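Local coordinates for protein dehydrogenase (Chromobacterium violaceum, PDB 3Q2I) that probably catalyses NAD-dependent oxidation of UDP-N-acetylglucosaminuronic acid on the route to 2,3-diacetamido-2,3-dideoxy-D-mannuronic acid, at residues H101-K106 with P305-N310; D37-I42 with N310-M315; N26-A31 with I78-T83. All coordinates share one frame; numbering follows the deposited sequence.

All three contacts lie on the parallel sheet of the NAD-binding Rossmann fold, on the same side of the chain's centre. The centre of contact 1 is about 8 Å from that of contact 3 and about 9 Å from that of contact 2; the centres of contacts 2 and 3 are about 12 Å apart. Contacts 1 and 2 share helix 304-315; contacts 1 and 3 use the neighbouring strands 101-104 and 78-81, and both reach the NADH. Along the chain contact 3 closes before contact 1 opens, contact 1 is nested within contact 2, and contacts 2 and 3 interleave. Helix 304-315 is thus packed on the Rossmann sheet, and contacts 1 and 3 extend this packing to the cofactor.

Contact 1 of 3, residues H101-K106 with P305-N310; sequences HVMTEK and PLYYDN. With NAI (1,4-dihydronicotinamide adenine dinucleotide), chain B.
Met-103 reaches from strand 101-104 toward helix 304-315 and meets two tyrosines in different ways. Its SD lies at the edge of the Tyr-307 ring, 4.0 Å from Tyr-307 CE1, and the two side chains run antiparallel alongside one another. Tyr-308 instead lies roughly perpendicular to the methionine chain: Met-103 SD approaches its ring obliquely and comes to 3.7 Å from Tyr-308 OH, while Met-103 CE is 3.8 Å from Tyr-308 CZ. With CG set opposite the backbone N (chi1 174°), the methionine runs out to the helix, and a bend at chi3 (-39°) turns CE toward Tyr-308. The hydroxyl of that tyrosine is hydrogen-bonded to ND1 of His-28.

Beyond the strand, Glu-105 and Lys-106 turn to the NADH. Glu-105 OE2 accepts the carboxamide N7N of the cofactor in a nearly straight bond of 2.8 Å (170°), and also takes Lys-106 N, from its anti side, at 3.1 Å. Lys-106 O receives the ribose hydroxyl O2D at 2.7 Å. The two residues belong to the Glu-Lys-Pro sequence characteristic of the Gfo/Idh/MocA oxidoreductases. Two Met-aromatic contacts thus hold strand to helix, probably in large part by dispersion, while directional bonds just beyond the strand fix the nicotinamide amide and its ribose.

Contact 2 of 3, residues D37-I42 with N310-M315; sequences DRAELI and NVIKTM
On the helix whose Ile-312 and Lys-313 meet Arg-38, one carbonyl is gripped twice: Asn-310 O accepts Thr-314 N at 2.9 Å and Thr-314 OG1 at 2.8 Å, the two donors arriving from opposite faces of its plane. The hydroxyl thus doubles the helical bond of this last turn, and the threonine side chain stays folded back on its own helix. Across the contact, the flat end of Arg-38 is laid against Ile-312. The branch methyl does the touching: Ile-312 CG2 sits over one face of the guanidinium, 3.4 Å from Arg-38 NH2, and is 3.5 Å from Arg-38 CD. Lys-313 comes at the edge of the same group, with its CG 3.8 Å from Arg-38 NH2.

Arg-38 leads into strand 39-45 of the Rossmann fold, the strand that comes next in the chain after helix 25-34, whereas helix 304-315 comes from far along the chain and lies against the same sheet. Next in the strand, Ala-39 turns its CB toward the helix and meets Ile-312 CD1 at 3.9 Å. The other arm of the isoleucine is responsible: CG1 lies opposite the carbonyl carbon (chi1 -72°), which sends CD1 to the alanine while CG2 goes to the arginine. Leu-32 and Phe-16 also touch Ala-39. Arg-38 NH2 and Lys-313 NZ come within 4.8 Å of each other, but Asp-309 bridges the two residues, its OD1 forming a salt bridge with Arg-38 NH1 and its OD2 with Lys-313 NZ, which probably offsets the like charges.

Contact 3 of 3, residues N26-A31 with I78-T83; sequences NNHFGA and IVILTT. With NAI (1,4-dihydronicotinamide adenine dinucleotide), chain B.
His-28 and Thr-82 meet through a CH-pi contact. The threonine methyl CG2 stands over one face of the imidazole, 3.7 Å from the ring centroid and 26° off the ring normal. It is offset toward the rim, so that Thr-82 CG2 lies 3.5 Å from His-28 NE2 and equally near His-28 CD2. The methyl faces the ring from the strand side, and the histidine reaches down to it from the helix.

Plain van der Waals contact is added by Ile-80, two residues earlier. Its branch methyl reaches the other nitrogen, with Ile-80 CG2 3.8 Å from His-28 ND1, and meets the ring obliquely.

Polar bonds fix the rotation of both partners. His-28 uses both ring nitrogens: His-28 NE2 probably hydrogen-bonds to Glu-105 OE1, and ND1 is bound to a tyrosine of helix 304-315. In Thr-82, a chi1 of 47° turns OG1 inward to a hydrogen bond with the carbonyl of Gly-20 and puts CG2 on the histidine. Since Glu-105 also binds the nicotinamide carboxamide, His-28 is a second-shell residue that probably helps to position it.

Cofactor contacts line the end of the strand. Thr-82 O is 3.4 Å from C5D of NADH, and Thr-83 O is 3.2 Å from C4D, both carbons of the nicotinamide ribose. Thr-83 CG2 packs against the adenine at 3.7 Å from C4A.

The arrangement is that of a Rossmann fold: helix 25-34 of the first beta-alpha-beta crossover, following a probable GxGxxA turn, packs toward strand 78-81, and the loop that follows the C-terminal end of this strand makes contact with the dinucleotide.

Contact 1 of 3, residues H101-K106 with P305-N310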
loop_
_atom_site.group_PDB
_atom_site.type_symbol
_atom_site.label_atom_id
_atom_site.label_comp_id
_atom_site.label_asym_id
_atom_site.label_seq_id
_atom_site.Cartn_x
_atom_site.Cartn_y
_atom_site.Cartn_z
ATOM N N HIS A 101 -35.322 28.083 -6.742
ATOM C CA HIS A 101 -34.681 27.227 -7.741
ATOM C C HIS A 101 -33.402 27.864 -8.255
ATOM O O HIS A 101 -33.268 29.102 -8.321
ATOM C CB HIS A 101 -35.631 27.014 -8.931
ATOM C CG HIS A 101 -37.005 26.583 -8.534
ATOM N ND1 HIS A 101 -37.277 25.337 -8.010
ATOM C CD2 HIS A 101 -38.193 27.240 -8.580
ATOM C CE1 HIS A 101 -38.579 25.214 -7.815
ATOM N NE2 HIS A 101 -39.152 26.365 -8.126
ATOM N N VAL A 102 -32.419 27.005 -8.538
ATOM C CA VAL A 102 -31.088 27.474 -8.924
ATOM C C VAL A 102 -30.739 26.866 -10.267
ATOM O O VAL A 102 -30.999 25.678 -10.539
ATOM C CB VAL A 102 -30.056 27.027 -7.862
ATOM C CG1 VAL A 102 -28.605 27.261 -8.406
ATOM C CG2 VAL A 102 -30.267 27.746 -6.557
ATOM N N MET A 103 -30.124 27.651 -11.146
ATOM C CA MET A 103 -29.542 27.098 -12.357
ATOM C C MET A 103 -28.060 27.441 -12.264
ATOM O O MET A 103 -27.720 28.618 -12.262
ATOM C CB MET A 103 -30.058 27.808 -13.629
ATOM C CG MET A 103 -29.344 27.328 -14.893
ATOM S SD MET A 103 -29.614 28.424 -16.328
ATOM C CE MET A 103 -31.315 28.705 -15.907
ATOM N N THR A 104 -27.178 26.452 -12.132
ATOM C CA THR A 104 -25.757 26.790 -11.985
ATOM C C THR A 104 -25.055 26.506 -13.303
ATOM O O THR A 104 -25.341 25.517 -13.987
ATOM C CB THR A 104 -25.069 25.982 -10.828
ATOM O OG1 THR A 104 -23.676 26.373 -10.807
ATOM C CG2 THR A 104 -25.183 24.471 -11.137
ATOM N N GLU A 105 -24.159 27.408 -13.710
ATOM C CA GLU A 105 -23.240 27.083 -14.781
ATOM C C GLU A 105 -22.348 25.885 -14.365
ATOM O O GLU A 105 -22.268 25.565 -13.181
ATOM C CB GLU A 105 -22.397 28.279 -15.172
ATOM C CG GLU A 105 -22.993 29.011 -16.396
ATOM C CD GLU A 105 -22.979 28.214 -17.667
ATOM O OE1 GLU A 105 -23.608 28.637 -18.683
ATOM O OE2 GLU A 105 -22.423 27.096 -17.732
ATOM N N LYS A 106 -21.787 25.241 -15.367
ATOM C CA LYS A 106 -20.840 24.137 -15.139
ATOM C C LYS A 106 -19.489 24.741 -14.817
ATOM O O LYS A 106 -19.169 25.883 -15.157
ATOM C CB LYS A 106 -20.760 23.265 -16.390
ATOM C CG LYS A 106 -20.179 23.996 -17.616
ATOM C CD LYS A 106 -18.664 24.201 -17.525
ATOM C CE LYS A 106 -17.982 24.176 -18.885
ATOM N NZ LYS A 106 -16.476 24.462 -18.835
ATOM N N PRO A 305 -29.725 28.730 -25.732
ATOM C CA PRO A 305 -31.163 28.954 -25.961
ATOM C C PRO A 305 -32.042 27.720 -25.798
ATOM O O PRO A 305 -33.100 27.802 -25.156
ATOM C CB PRO A 305 -31.188 29.549 -27.392
ATOM C CG PRO A 305 -29.892 30.301 -27.461
ATOM C CD PRO A 305 -28.889 29.359 -26.773
ATOM N N LEU A 306 -31.608 26.585 -26.339
ATOM C CA LEU A 306 -32.301 25.317 -26.197
ATOM C C LEU A 306 -32.324 24.885 -24.739
ATOM O O LEU A 306 -33.337 24.399 -24.253
ATOM C CB LEU A 306 -31.576 24.259 -27.010
ATOM C CG LEU A 306 -32.266 23.490 -28.120
ATOM C CD1 LEU A 306 -31.300 22.446 -28.699
ATOM C CD2 LEU A 306 -33.588 22.915 -27.584
ATOM N N TYR A 307 -31.203 25.053 -24.031
ATOM C CA TYR A 307 -31.164 24.705 -22.626
ATOM C C TYR A 307 -32.264 25.442 -21.894
ATOM O O TYR A 307 -32.985 24.896 -21.044
ATOM C CB TYR A 307 -29.798 25.093 -21.997
ATOM C CG TYR A 307 -29.688 24.573 -20.592
ATOM C CD1 TYR A 307 -29.934 25.390 -19.486
ATOM C CD2 TYR A 307 -29.415 23.230 -20.394
ATOM C CE1 TYR A 307 -29.887 24.875 -18.200
ATOM C CE2 TYR A 307 -29.372 22.715 -19.104
ATOM C CZ TYR A 307 -29.603 23.537 -18.029
ATOM O OH TYR A 307 -29.591 22.954 -16.772
ATOM N N TYR A 308 -32.403 26.726 -22.202
ATOM C CA TYR A 308 -33.427 27.493 -21.537
ATOM C C TYR A 308 -34.863 26.999 -21.846
ATOM O O TYR A 308 -35.709 27.052 -20.966
ATOM C CB TYR A 308 -33.257 28.964 -21.914
ATOM C CG TYR A 308 -32.462 29.713 -20.893
ATOM C CD1 TYR A 308 -33.067 30.324 -19.814
ATOM C CD2 TYR A 308 -31.067 29.705 -20.948
ATOM C CE1 TYR A 308 -32.341 30.991 -18.853
ATOM C CE2 TYR A 308 -30.350 30.401 -20.023
ATOM C CZ TYR A 308 -30.950 30.991 -18.944
ATOM O OH TYR A 308 -30.173 31.681 -18.050
ATOM N N ASP A 309 -35.114 26.437 -23.021
ATOM C CA ASP A 309 -36.461 25.924 -23.338
ATOM C C ASP A 309 -36.797 24.792 -22.341
ATOM O O ASP A 309 -37.895 24.758 -21.792
ATOM C CB ASP A 309 -36.478 25.384 -24.767
ATOM C CG ASP A 309 -37.820 24.768 -25.168
ATOM O OD1 ASP A 309 -38.840 25.449 -24.966
ATOM O OD2 ASP A 309 -37.871 23.615 -25.649
ATOM N N ASN A 310 -35.867 23.865 -22.065
ATOM C CA ASN A 310 -36.171 22.848 -21.055
ATOM C C ASN A 310 -36.420 23.394 -19.645
ATOM O O ASN A 310 -37.270 22.861 -18.911
ATOM C CB ASN A 310 -35.111 21.723 -21.061
ATOM C CG ASN A 310 -35.216 20.813 -19.838
ATOM O OD1 ASN A 310 -34.356 20.859 -18.967
ATOM N ND2 ASN A 310 -36.255 19.974 -19.777
HETATM P PA NAI B . -15.956 35.773 -15.850
HETATM O O1A NAI B . -14.733 35.999 -15.060
HETATM O O2A NAI B . -16.078 36.416 -17.302
HETATM O O5B NAI B . -17.275 36.199 -15.092
HETATM C C5B NAI B . -16.982 36.574 -13.776
HETATM C C4B NAI B . -18.179 37.334 -13.224
HETATM O O4B NAI B . -18.546 36.979 -11.879
HETATM C C3B NAI B . -17.442 38.673 -13.159
HETATM O O3B NAI B . -18.205 39.704 -13.801
HETATM C C2B NAI B . -17.103 38.864 -11.671
HETATM O O2B NAI B . -17.000 40.222 -11.258
HETATM C C1B NAI B . -18.353 38.174 -11.078
HETATM N N9A NAI B . -18.230 37.850 -9.675
HETATM C C8A NAI B . -17.147 37.273 -9.057
HETATM N N7A NAI B . -17.444 37.073 -7.804
HETATM C C5A NAI B . -18.755 37.409 -7.559
HETATM C C6A NAI B . -19.600 37.425 -6.430
HETATM N N6A NAI B . -19.186 36.973 -5.195
HETATM N N1A NAI B . -20.852 37.892 -6.573
HETATM C C2A NAI B . -21.257 38.339 -7.744
HETATM N N3A NAI B . -20.519 38.361 -8.852
HETATM C C4A NAI B . -19.246 37.920 -8.767
HETATM O O3 NAI B . -16.132 34.200 -16.027
HETATM P PN NAI B . -16.987 33.426 -17.057
HETATM O O1N NAI B . -16.147 32.941 -18.204
HETATM O O2N NAI B . -18.320 34.110 -17.449
HETATM O O5D NAI B . -17.255 31.960 -16.401
HETATM C C5D NAI B . -18.350 32.051 -15.520
HETATM C C4D NAI B . -18.857 30.667 -15.124
HETATM O O4D NAI B . -19.407 30.118 -16.333
HETATM C C3D NAI B . -17.744 29.652 -14.741
HETATM O O3D NAI B . -18.331 28.756 -13.794
HETATM C C2D NAI B . -17.492 28.879 -16.041
HETATM O O2D NAI B . -17.089 27.533 -15.803
HETATM C C1D NAI B . -18.889 28.860 -16.728
HETATM N N1N NAI B . -18.814 28.733 -18.166
HETATM C C2N NAI B . -19.544 27.820 -18.772
HETATM C C3N NAI B . -19.464 27.592 -20.151
HETATM C C7N NAI B . -20.316 26.585 -20.822
HETATM O O7N NAI B . -20.051 26.020 -21.867
HETATM N N7N NAI B . -21.506 26.222 -20.260
HETATM C C4N NAI B . -18.488 28.319 -20.863
HETATM C C5N NAI B . -17.823 29.337 -20.201
HETATM C C6N NAI B . -17.984 29.528 -18.852
#

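Contact 2 of 3, residues D37-I42 with N310-M315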
loop_
_atom_site.group_PDB
_atom_site.type_symbol
_atom_site.label_atom_id
_atom_site.label_comp_id
_atom_site.label_asym_id
_atom_site.label_seq_id
_atom_site.Cartn_x
_atom_site.Cartn_y
_atom_site.Cartn_z
ATOM N N ASP A 37 -41.011 36.008 -24.579
ATOM C CA ASP A 37 -42.449 35.857 -24.361
ATOM C C ASP A 37 -42.803 34.940 -23.193
ATOM O O ASP A 37 -43.899 35.050 -22.644
ATOM C CB ASP A 37 -43.146 35.331 -25.621
ATOM C CG ASP A 37 -43.273 36.396 -26.715
ATOM O OD1 ASP A 37 -43.210 37.614 -26.420
ATOM O OD2 ASP A 37 -43.430 36.005 -27.893
ATOM N N ARG A 38 -41.882 34.049 -22.804
ATOM C CA ARG A 38 -42.117 33.049 -21.759
ATOM C C ARG A 38 -41.342 33.403 -20.491
ATOM O O ARG A 38 -41.608 32.894 -19.396
ATOM C CB ARG A 38 -41.721 31.644 -22.225
ATOM C CG ARG A 38 -42.770 30.869 -23.014
ATOM C CD ARG A 38 -42.410 29.394 -23.161
ATOM N NE ARG A 38 -41.224 29.231 -23.994
ATOM C CZ ARG A 38 -40.505 28.120 -24.134
ATOM N NH1 ARG A 38 -39.457 28.160 -24.941
ATOM N NH2 ARG A 38 -40.814 26.980 -23.513
ATOM N N ALA A 39 -40.351 34.277 -20.634
ATOM C CA ALA A 39 -39.370 34.483 -19.576
ATOM C C ALA A 39 -38.899 35.927 -19.530
ATOM O O ALA A 39 -38.721 36.568 -20.573
ATOM C CB ALA A 39 -38.148 33.579 -19.825
ATOM N N GLU A 40 -38.607 36.410 -18.329
ATOM C CA GLU A 40 -37.906 37.672 -18.190
ATOM C C GLU A 40 -36.812 37.654 -17.126
ATOM O O GLU A 40 -36.915 36.960 -16.107
ATOM C CB GLU A 40 -38.893 38.787 -17.847
ATOM C CG GLU A 40 -39.531 38.623 -16.476
ATOM C CD GLU A 40 -40.817 39.424 -16.335
ATOM O OE1 GLU A 40 -41.713 38.980 -15.578
ATOM O OE2 GLU A 40 -40.908 40.495 -16.979
ATOM N N LEU A 41 -35.785 38.459 -17.376
ATOM C CA LEU A 41 -34.692 38.649 -16.436
ATOM C C LEU A 41 -34.945 39.935 -15.659
ATOM O O LEU A 41 -34.885 41.025 -16.229
ATOM C CB LEU A 41 -33.363 38.703 -17.202
ATOM C CG LEU A 41 -32.118 38.931 -16.345
ATOM C CD1 LEU A 41 -31.818 37.700 -15.482
ATOM C CD2 LEU A 41 -31.007 39.111 -17.376
ATOM N N ILE A 42 -35.200 39.823 -14.363
ATOM C CA ILE A 42 -35.647 40.949 -13.562
ATOM C C ILE A 42 -34.606 41.509 -12.601
ATOM O O ILE A 42 -34.787 42.597 -12.055
ATOM C CB ILE A 42 -36.956 40.617 -12.791
ATOM C CG1 ILE A 42 -36.785 39.297 -12.022
ATOM C CG2 ILE A 42 -38.100 40.379 -13.775
ATOM C CD1 ILE A 42 -37.716 39.141 -10.820
ATOM N N ASN A 310 -35.867 23.865 -22.065
ATOM C CA ASN A 310 -36.171 22.848 -21.055
ATOM C C ASN A 310 -36.420 23.394 -19.645
ATOM O O ASN A 310 -37.270 22.861 -18.911
ATOM C CB ASN A 310 -35.111 21.723 -21.061
ATOM C CG ASN A 310 -35.216 20.813 -19.838
ATOM O OD1 ASN A 310 -34.356 20.859 -18.967
ATOM N ND2 ASN A 310 -36.255 19.974 -19.777
ATOM N N VAL A 311 -35.677 24.423 -19.237
ATOM C CA VAL A 311 -35.813 24.985 -17.911
ATOM C C VAL A 311 -37.189 25.661 -17.807
ATOM O O VAL A 311 -37.888 25.490 -16.811
ATOM C CB VAL A 311 -34.711 25.995 -17.621
ATOM C CG1 VAL A 311 -34.925 26.752 -16.326
ATOM C CG2 VAL A 311 -33.315 25.285 -17.614
ATOM N N ILE A 312 -37.537 26.400 -18.860
ATOM C CA ILE A 312 -38.873 27.019 -18.939
ATOM C C ILE A 312 -39.979 25.991 -18.919
ATOM O O ILE A 312 -40.862 26.101 -18.078
ATOM C CB ILE A 312 -38.962 27.962 -20.163
ATOM C CG1 ILE A 312 -38.117 29.209 -19.873
ATOM C CG2 ILE A 312 -40.442 28.434 -20.419
ATOM C CD1 ILE A 312 -37.680 29.905 -21.156
ATOM N N LYS A 313 -39.916 24.989 -19.781
ATOM C CA LYS A 313 -40.895 23.902 -19.751
ATOM C C LYS A 313 -40.997 23.232 -18.387
ATOM O O LYS A 313 -42.095 22.960 -17.879
ATOM C CB LYS A 313 -40.656 22.879 -20.855
ATOM C CG LYS A 313 -40.846 23.407 -22.265
ATOM C CD LYS A 313 -40.489 22.335 -23.264
ATOM C CE LYS A 313 -41.275 22.593 -24.535
ATOM N NZ LYS A 313 -40.372 22.735 -25.694
ATOM N N THR A 314 -39.860 23.034 -17.711
ATOM C CA THR A 314 -39.955 22.406 -16.399
ATOM C C THR A 314 -40.785 23.279 -15.478
ATOM O O THR A 314 -41.611 22.769 -14.705
ATOM C CB THR A 314 -38.506 22.205 -15.798
ATOM O OG1 THR A 314 -37.820 21.297 -16.657
ATOM C CG2 THR A 314 -38.544 21.655 -14.370
ATOM N N MET A 315 -40.543 24.579 -15.491
ATOM C CA MET A 315 -41.218 25.497 -14.575
ATOM C C MET A 315 -42.728 25.574 -14.887
ATOM O O MET A 315 -43.543 25.815 -13.985
ATOM C CB MET A 315 -40.599 26.883 -14.649
ATOM C CG MET A 315 -39.156 26.969 -14.136
ATOM S SD MET A 315 -38.894 26.062 -12.594
ATOM C CE MET A 315 -39.473 27.362 -11.559
#

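Contact 3 of 3, residues N26-A31 with I78-T83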
loop_
_atom_site.group_PDB
_atom_site.type_symbol
_atom_site.label_atom_id
_atom_site.label_comp_id
_atom_site.label_asym_id
_atom_site.label_seq_id
_atom_site.Cartn_x
_atom_site.Cartn_y
_atom_site.Cartn_z
ATOM N N ASN A 26 -23.247 36.794 -21.067
ATOM C CA ASN A 26 -23.701 37.209 -22.406
ATOM C C ASN A 26 -24.596 36.181 -23.115
ATOM O O ASN A 26 -25.641 36.503 -23.702
ATOM C CB ASN A 26 -22.445 37.546 -23.227
ATOM C CG ASN A 26 -22.754 37.992 -24.625
ATOM O OD1 ASN A 26 -23.262 39.101 -24.854
ATOM N ND2 ASN A 26 -22.403 37.146 -25.583
ATOM N N ASN A 27 -24.228 34.904 -23.057
ATOM C CA ASN A 27 -25.005 33.860 -23.704
ATOM C C ASN A 27 -26.350 33.609 -23.019
ATOM O O ASN A 27 -27.288 33.130 -23.662
ATOM C CB ASN A 27 -24.280 32.500 -23.677
ATOM C CG ASN A 27 -22.977 32.531 -24.416
ATOM O OD1 ASN A 27 -22.770 31.775 -25.365
ATOM N ND2 ASN A 27 -22.072 33.363 -23.955
ATOM N N HIS A 28 -26.409 33.833 -21.710
ATOM C CA HIS A 28 -27.654 33.705 -20.975
ATOM C C HIS A 28 -28.557 34.896 -21.311
ATOM O O HIS A 28 -29.766 34.699 -21.534
ATOM C CB HIS A 28 -27.410 33.637 -19.463
ATOM C CG HIS A 28 -26.759 32.351 -19.019
ATOM N ND1 HIS A 28 -27.459 31.329 -18.402
ATOM C CD2 HIS A 28 -25.465 31.944 -19.080
ATOM C CE1 HIS A 28 -26.626 30.332 -18.127
ATOM N NE2 HIS A 28 -25.410 30.688 -18.517
ATOM N N PHE A 29 -27.976 36.101 -21.349
ATOM C CA PHE A 29 -28.795 37.267 -21.803
ATOM C C PHE A 29 -29.419 36.993 -23.182
ATOM O O PHE A 29 -30.638 37.159 -23.387
ATOM C CB PHE A 29 -27.977 38.571 -21.818
ATOM C CG PHE A 29 -27.383 38.986 -20.479
ATOM C CD1 PHE A 29 -27.916 38.556 -19.268
ATOM C CD2 PHE A 29 -26.240 39.785 -20.445
ATOM C CE1 PHE A 29 -27.349 38.968 -18.071
ATOM C CE2 PHE A 29 -25.662 40.206 -19.254
ATOM C CZ PHE A 29 -26.218 39.784 -18.039
ATOM N N GLY A 30 -28.611 36.585 -24.151
ATOM C CA GLY A 30 -29.103 36.250 -25.484
ATOM C C GLY A 30 -30.209 35.215 -25.428
ATOM O O GLY A 30 -31.247 35.339 -26.096
ATOM N N ALA A 31 -29.996 34.165 -24.636
ATOM C CA ALA A 31 -30.973 33.101 -24.531
ATOM C C ALA A 31 -32.303 33.616 -24.000
ATOM O O ALA A 31 -33.365 33.206 -24.479
ATOM C CB ALA A 31 -30.436 31.974 -23.625
ATOM N N ILE A 78 -36.137 31.462 -10.569
ATOM C CA ILE A 78 -34.817 30.812 -10.698
ATOM C C ILE A 78 -33.684 31.835 -10.595
ATOM O O ILE A 78 -33.774 32.937 -11.141
ATOM C CB ILE A 78 -34.724 30.169 -12.065
ATOM C CG1 ILE A 78 -35.764 29.056 -12.093
ATOM C CG2 ILE A 78 -33.229 29.729 -12.377
ATOM C CD1 ILE A 78 -35.990 28.422 -13.435
ATOM N N VAL A 79 -32.606 31.479 -9.898
ATOM C CA VAL A 79 -31.428 32.335 -9.743
ATOM C C VAL A 79 -30.328 31.636 -10.526
ATOM O O VAL A 79 -30.105 30.431 -10.330
ATOM C CB VAL A 79 -30.966 32.523 -8.280
ATOM C CG1 VAL A 79 -29.684 33.383 -8.211
ATOM C CG2 VAL A 79 -32.042 33.265 -7.464
ATOM N N ILE A 80 -29.709 32.348 -11.455
ATOM C CA ILE A 80 -28.760 31.760 -12.404
ATOM C C ILE A 80 -27.368 32.110 -11.871
ATOM O O ILE A 80 -27.102 33.267 -11.495
ATOM C CB ILE A 80 -28.886 32.429 -13.774
ATOM C CG1 ILE A 80 -30.305 32.224 -14.349
ATOM C CG2 ILE A 80 -27.847 31.898 -14.715
ATOM C CD1 ILE A 80 -30.751 33.395 -15.258
ATOM N N LEU A 81 -26.480 31.107 -11.776
ATOM C CA LEU A 81 -25.135 31.352 -11.237
ATOM C C LEU A 81 -24.096 31.319 -12.367
ATOM O O LEU A 81 -23.806 30.252 -12.933
ATOM C CB LEU A 81 -24.777 30.227 -10.230
ATOM C CG LEU A 81 -25.807 30.059 -9.128
ATOM C CD1 LEU A 81 -25.275 28.994 -8.106
ATOM C CD2 LEU A 81 -26.065 31.362 -8.432
ATOM N N THR A 82 -23.583 32.490 -12.748
ATOM C CA THR A 82 -22.600 32.611 -13.814
ATOM C C THR A 82 -21.329 33.295 -13.242
ATOM O O THR A 82 -20.599 34.027 -13.930
ATOM C CB THR A 82 -23.175 33.379 -15.045
ATOM O OG1 THR A 82 -23.834 34.550 -14.561
ATOM C CG2 THR A 82 -24.120 32.545 -15.879
ATOM N N THR A 83 -21.050 32.996 -11.982
ATOM C CA THR A 83 -19.854 33.374 -11.232
ATOM C C THR A 83 -18.717 32.370 -11.412
ATOM O O THR A 83 -18.897 31.319 -12.036
ATOM C CB THR A 83 -20.188 33.443 -9.744
ATOM O OG1 THR A 83 -21.002 32.308 -9.387
ATOM C CG2 THR A 83 -20.992 34.738 -9.429
HETATM P PA NAI B . -15.956 35.773 -15.850
HETATM O O1A NAI B . -14.733 35.999 -15.060
HETATM O O2A NAI B . -16.078 36.416 -17.302
HETATM O O5B NAI B . -17.275 36.199 -15.092
HETATM C C5B NAI B . -16.982 36.574 -13.776
HETATM C C4B NAI B . -18.179 37.334 -13.224
HETATM O O4B NAI B . -18.546 36.979 -11.879
HETATM C C3B NAI B . -17.442 38.673 -13.159
HETATM O O3B NAI B . -18.205 39.704 -13.801
HETATM C C2B NAI B . -17.103 38.864 -11.671
HETATM O O2B NAI B . -17.000 40.222 -11.258
HETATM C C1B NAI B . -18.353 38.174 -11.078
HETATM N N9A NAI B . -18.230 37.850 -9.675
HETATM C C8A NAI B . -17.147 37.273 -9.057
HETATM N N7A NAI B . -17.444 37.073 -7.804
HETATM C C5A NAI B . -18.755 37.409 -7.559
HETATM C C6A NAI B . -19.600 37.425 -6.430
HETATM N N6A NAI B . -19.186 36.973 -5.195
HETATM N N1A NAI B . -20.852 37.892 -6.573
HETATM C C2A NAI B . -21.257 38.339 -7.744
HETATM N N3A NAI B . -20.519 38.361 -8.852
HETATM C C4A NAI B . -19.246 37.920 -8.767
HETATM O O3 NAI B . -16.132 34.200 -16.027
HETATM P PN NAI B . -16.987 33.426 -17.057
HETATM O O1N NAI B . -16.147 32.941 -18.204
HETATM O O2N NAI B . -18.320 34.110 -17.449
HETATM O O5D NAI B . -17.255 31.960 -16.401
HETATM C C5D NAI B . -18.350 32.051 -15.520
HETATM C C4D NAI B . -18.857 30.667 -15.124
HETATM O O4D NAI B . -19.407 30.118 -16.333
HETATM C C3D NAI B . -17.744 29.652 -14.741
HETATM O O3D NAI B . -18.331 28.756 -13.794
HETATM C C2D NAI B . -17.492 28.879 -16.041
HETATM O O2D NAI B . -17.089 27.533 -15.803
HETATM C C1D NAI B . -18.889 28.860 -16.728
HETATM N N1N NAI B . -18.814 28.733 -18.166
HETATM C C2N NAI B . -19.544 27.820 -18.772
HETATM C C3N NAI B . -19.464 27.592 -20.151
HETATM C C7N NAI B . -20.316 26.585 -20.822
HETATM O O7N NAI B . -20.051 26.020 -21.867
HETATM N N7N NAI B . -21.506 26.222 -20.260
HETATM C C4N NAI B . -18.488 28.319 -20.863
HETATM C C5N NAI B . -17.823 29.337 -20.201
HETATM C C6N NAI B . -17.984 29.528 -18.852
#